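Local coordinates for circadian oscillation regulator (Nostoc sp., PDB 1R5Q), which probably stimulates autophosphorylation of KaiC as a homodimeric component of the KaiABC oscillator, the main circadian regulator of cyanobacteria, at residues S16-I21 with L83-I88. Sequence-based numbering, arbitrary orientation.
Sequences SDYRQI and LTLIDI
Tyr18 of helix 8-24 reaches across the interior of the KaiA C-terminal four-helix bundle to meet Thr84, Leu85 and Ile88 of helix 82-100. The axes of the two segments are 11.8 Å apart at closest approach and their directions differ by 120°. At this spacing side chains, Tyr18 above all, make the contact. With CG anti to the backbone N (chi1 -167°), the ring is carried across toward helix 82-100. Ile88 comes up at the edge of this ring, near its plane, with CG1 3.6 Å from Tyr18 CE1. The phenol oxygen goes further and ends against the backbone of the opposing helix. Tyr18 OH lies 3.7 Å from Leu85 CA and 3.8 Å from Leu85 CD1. It also lies 3.8 Å from the methyl CG2 of Thr84, in plain van der Waals contact. The polar need of this buried hydroxyl is met by a hydrogen bond with His57 ND1 of helix 50-67, whose side chain also touches Leu85. Ile21, one turn after Tyr18, adds a second, looser apolar layer. Its CG2 branch stands 4.0 Å from Thr84 CG2, so two methyls meet there. Its CD1 is 4.4 Å from Ile88 CD1. The threonine thus presents its methyl to both Tyr18 and Ile21. Helix 33-45 packs alongside, with Phe39 meeting Tyr18 and Ile21, and Ile40 touching Ile88. A leucine in place of Tyr18 would probably leave His57 ND1 without this partner and open a gap beside Leu85 and Ile88. Such convergence of side chains from all four helices, mostly apolar with one buried hydroxyl-imidazole bond, is the core packing of an all-helical bundle.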
ATOM      1  N   SER A  16      -3.026  -7.534   0.943  1.00 39.37           N
ATOM      2  CA  SER A  16      -2.256  -8.558   0.260  1.00 40.82           C
ATOM      3  C   SER A  16      -1.442  -7.933  -0.871  1.00 39.33           C
ATOM      4  O   SER A  16      -0.262  -8.240  -1.029  1.00 38.49           O
ATOM      5  CB  SER A  16      -3.183  -9.651  -0.301  1.00 40.92           C
ATOM      6  OG  SER A  16      -2.520 -10.393  -1.313  1.00 44.07           O
ATOM      7  N   ASP A  17      -2.073  -7.056  -1.649  1.00 38.68           N
ATOM      8  CA  ASP A  17      -1.400  -6.402  -2.773  1.00 37.02           C
ATOM      9  C   ASP A  17      -0.230  -5.520  -2.320  1.00 37.03           C
ATOM     10  O   ASP A  17       0.834  -5.502  -2.964  1.00 36.45           O
ATOM     11  CB  ASP A  17      -2.402  -5.547  -3.554  1.00 39.18           C
ATOM     12  CG  ASP A  17      -3.493  -6.384  -4.254  1.00 41.05           C
ATOM     13  OD1 ASP A  17      -4.496  -5.790  -4.681  1.00 41.61           O
ATOM     14  OD2 ASP A  17      -3.346  -7.621  -4.387  1.00 41.82           O
ATOM     15  N   TYR A  18      -0.445  -4.795  -1.222  1.00 34.58           N
ATOM     16  CA  TYR A  18       0.550  -3.886  -0.666  1.00 35.22           C
ATOM     17  C   TYR A  18       1.725  -4.692  -0.132  1.00 35.56           C
ATOM     18  O   TYR A  18       2.868  -4.254  -0.228  1.00 35.24           O
ATOM     19  CB  TYR A  18      -0.049  -3.044   0.471  1.00 34.58           C
ATOM     20  CG  TYR A  18       0.819  -1.863   0.888  1.00 33.96           C
ATOM     21  CD1 TYR A  18       0.919  -0.731   0.079  1.00 34.08           C
ATOM     22  CD2 TYR A  18       1.581  -1.902   2.063  1.00 32.67           C
ATOM     23  CE1 TYR A  18       1.767   0.346   0.428  1.00 33.83           C
ATOM     24  CE2 TYR A  18       2.429  -0.845   2.415  1.00 32.42           C
ATOM     25  CZ  TYR A  18       2.509   0.280   1.588  1.00 31.55           C
ATOM     26  OH  TYR A  18       3.313   1.334   1.930  1.00 33.22           O
ATOM     27  N   ARG A  19       1.439  -5.864   0.434  1.00 36.62           N
ATOM     28  CA  ARG A  19       2.502  -6.730   0.958  1.00 38.14           C
ATOM     29  C   ARG A  19       3.459  -7.057  -0.195  1.00 38.01           C
ATOM     30  O   ARG A  19       4.676  -6.944  -0.061  1.00 40.01           O
ATOM     31  CB  ARG A  19       1.921  -8.034   1.531  1.00 39.93           C
ATOM     32  CG  ARG A  19       3.001  -9.039   1.948  1.00 41.67           C
ATOM     33  CD  ARG A  19       2.426 -10.386   2.377  1.00 45.66           C
ATOM     34  NE  ARG A  19       1.687 -10.298   3.631  1.00 46.56           N
ATOM     35  CZ  ARG A  19       0.366 -10.428   3.718  1.00 48.58           C
ATOM     36  NH1 ARG A  19      -0.350 -10.655   2.615  1.00 48.77           N
ATOM     37  NH2 ARG A  19      -0.240 -10.328   4.901  1.00 48.02           N
ATOM     38  N   GLN A  20       2.900  -7.463  -1.330  1.00 38.36           N
ATOM     39  CA  GLN A  20       3.714  -7.782  -2.498  1.00 39.08           C
ATOM     40  C   GLN A  20       4.507  -6.559  -3.012  1.00 38.76           C
ATOM     41  O   GLN A  20       5.610  -6.715  -3.545  1.00 37.55           O
ATOM     42  CB  GLN A  20       2.835  -8.371  -3.612  1.00 41.92           C
ATOM     43  CG  GLN A  20       2.308  -9.808  -3.323  1.00 45.11           C
ATOM     44  CD  GLN A  20       3.403 -10.773  -2.823  1.00 49.08           C
ATOM     45  OE1 GLN A  20       4.492 -10.867  -3.409  1.00 49.94           O
ATOM     46  NE2 GLN A  20       3.113 -11.495  -1.730  1.00 49.45           N
ATOM     47  N   ILE A  21       3.966  -5.346  -2.852  1.00 36.80           N
ATOM     48  CA  ILE A  21       4.692  -4.141  -3.287  1.00 34.13           C
ATOM     49  C   ILE A  21       5.886  -3.943  -2.346  1.00 33.71           C
ATOM     50  O   ILE A  21       7.015  -3.685  -2.788  1.00 33.69           O
ATOM     51  CB  ILE A  21       3.781  -2.862  -3.246  1.00 36.15           C
ATOM     52  CG1 ILE A  21       2.745  -2.933  -4.373  1.00 33.75           C
ATOM     53  CG2 ILE A  21       4.650  -1.568  -3.374  1.00 33.82           C
ATOM     54  CD1 ILE A  21       1.564  -1.963  -4.212  1.00 35.87           C
ATOM     55  N   LEU A  83      10.062   4.677   2.494  1.00 29.27           N
ATOM     56  CA  LEU A  83      10.268   5.148   1.124  1.00 30.16           C
ATOM     57  C   LEU A  83       9.092   4.664   0.269  1.00 28.97           C
ATOM     58  O   LEU A  83       8.567   5.387  -0.591  1.00 27.18           O
ATOM     59  CB  LEU A  83      11.578   4.580   0.552  1.00 31.93           C
ATOM     60  CG  LEU A  83      12.852   5.161   1.186  1.00 33.20           C
ATOM     61  CD1 LEU A  83      14.098   4.415   0.687  1.00 34.09           C
ATOM     62  CD2 LEU A  83      12.946   6.635   0.834  1.00 32.62           C
ATOM     63  N   THR A  84       8.719   3.414   0.501  1.00 27.77           N
ATOM     64  CA  THR A  84       7.605   2.794  -0.185  1.00 28.05           C
ATOM     65  C   THR A  84       6.318   3.581   0.099  1.00 27.44           C
ATOM     66  O   THR A  84       5.542   3.873  -0.811  1.00 28.08           O
ATOM     67  CB  THR A  84       7.374   1.357   0.311  1.00 30.13           C
ATOM     68  OG1 THR A  84       8.580   0.582   0.132  1.00 31.23           O
ATOM     69  CG2 THR A  84       6.211   0.728  -0.473  1.00 29.37           C
ATOM     70  N   LEU A  85       6.094   3.915   1.361  1.00 25.32           N
ATOM     71  CA  LEU A  85       4.882   4.641   1.730  1.00 26.82           C
ATOM     72  C   LEU A  85       4.861   6.028   1.084  1.00 25.92           C
ATOM     73  O   LEU A  85       3.827   6.496   0.605  1.00 25.18           O
ATOM     74  CB  LEU A  85       4.780   4.754   3.251  1.00 26.25           C
ATOM     75  CG  LEU A  85       3.522   5.450   3.802  1.00 27.81           C
ATOM     76  CD1 LEU A  85       2.239   4.786   3.251  1.00 27.12           C
ATOM     77  CD2 LEU A  85       3.556   5.394   5.331  1.00 26.93           C
ATOM     78  N   ILE A  86       6.008   6.690   1.072  1.00 24.39           N
ATOM     79  CA  ILE A  86       6.090   7.991   0.431  1.00 25.89           C
ATOM     80  C   ILE A  86       5.704   7.875  -1.041  1.00 25.50           C
ATOM     81  O   ILE A  86       4.916   8.679  -1.557  1.00 25.03           O
ATOM     82  CB  ILE A  86       7.523   8.583   0.523  1.00 26.29           C
ATOM     83  CG1 ILE A  86       7.786   9.059   1.965  1.00 26.12           C
ATOM     84  CG2 ILE A  86       7.672   9.756  -0.482  1.00 25.34           C
ATOM     85  CD1 ILE A  86       9.269   9.274   2.286  1.00 27.40           C
ATOM     86  N   ASP A  87       6.261   6.866  -1.700  1.00 27.22           N
ATOM     87  CA  ASP A  87       6.042   6.616  -3.122  1.00 28.81           C
ATOM     88  C   ASP A  87       4.554   6.363  -3.417  1.00 29.81           C
ATOM     89  O   ASP A  87       4.005   6.856  -4.403  1.00 29.82           O
ATOM     90  CB  ASP A  87       6.894   5.413  -3.531  1.00 31.10           C
ATOM     91  CG  ASP A  87       7.067   5.270  -5.044  1.00 34.67           C
ATOM     92  OD1 ASP A  87       7.873   4.409  -5.448  1.00 34.64           O
ATOM     93  OD2 ASP A  87       6.414   5.990  -5.829  1.00 35.26           O
ATOM     94  N   ILE A  88       3.910   5.604  -2.537  1.00 28.75           N
ATOM     95  CA  ILE A  88       2.497   5.259  -2.675  1.00 27.47           C
ATOM     96  C   ILE A  88       1.628   6.499  -2.491  1.00 26.06           C
ATOM     97  O   ILE A  88       0.738   6.781  -3.307  1.00 26.50           O
ATOM     98  CB  ILE A  88       2.111   4.185  -1.610  1.00 28.86           C
ATOM     99  CG1 ILE A  88       2.678   2.820  -2.027  1.00 30.05           C
ATOM    100  CG2 ILE A  88       0.587   4.156  -1.389  1.00 27.81           C
ATOM    101  CD1 ILE A  88       2.036   2.262  -3.264  1.00 32.10           C
TER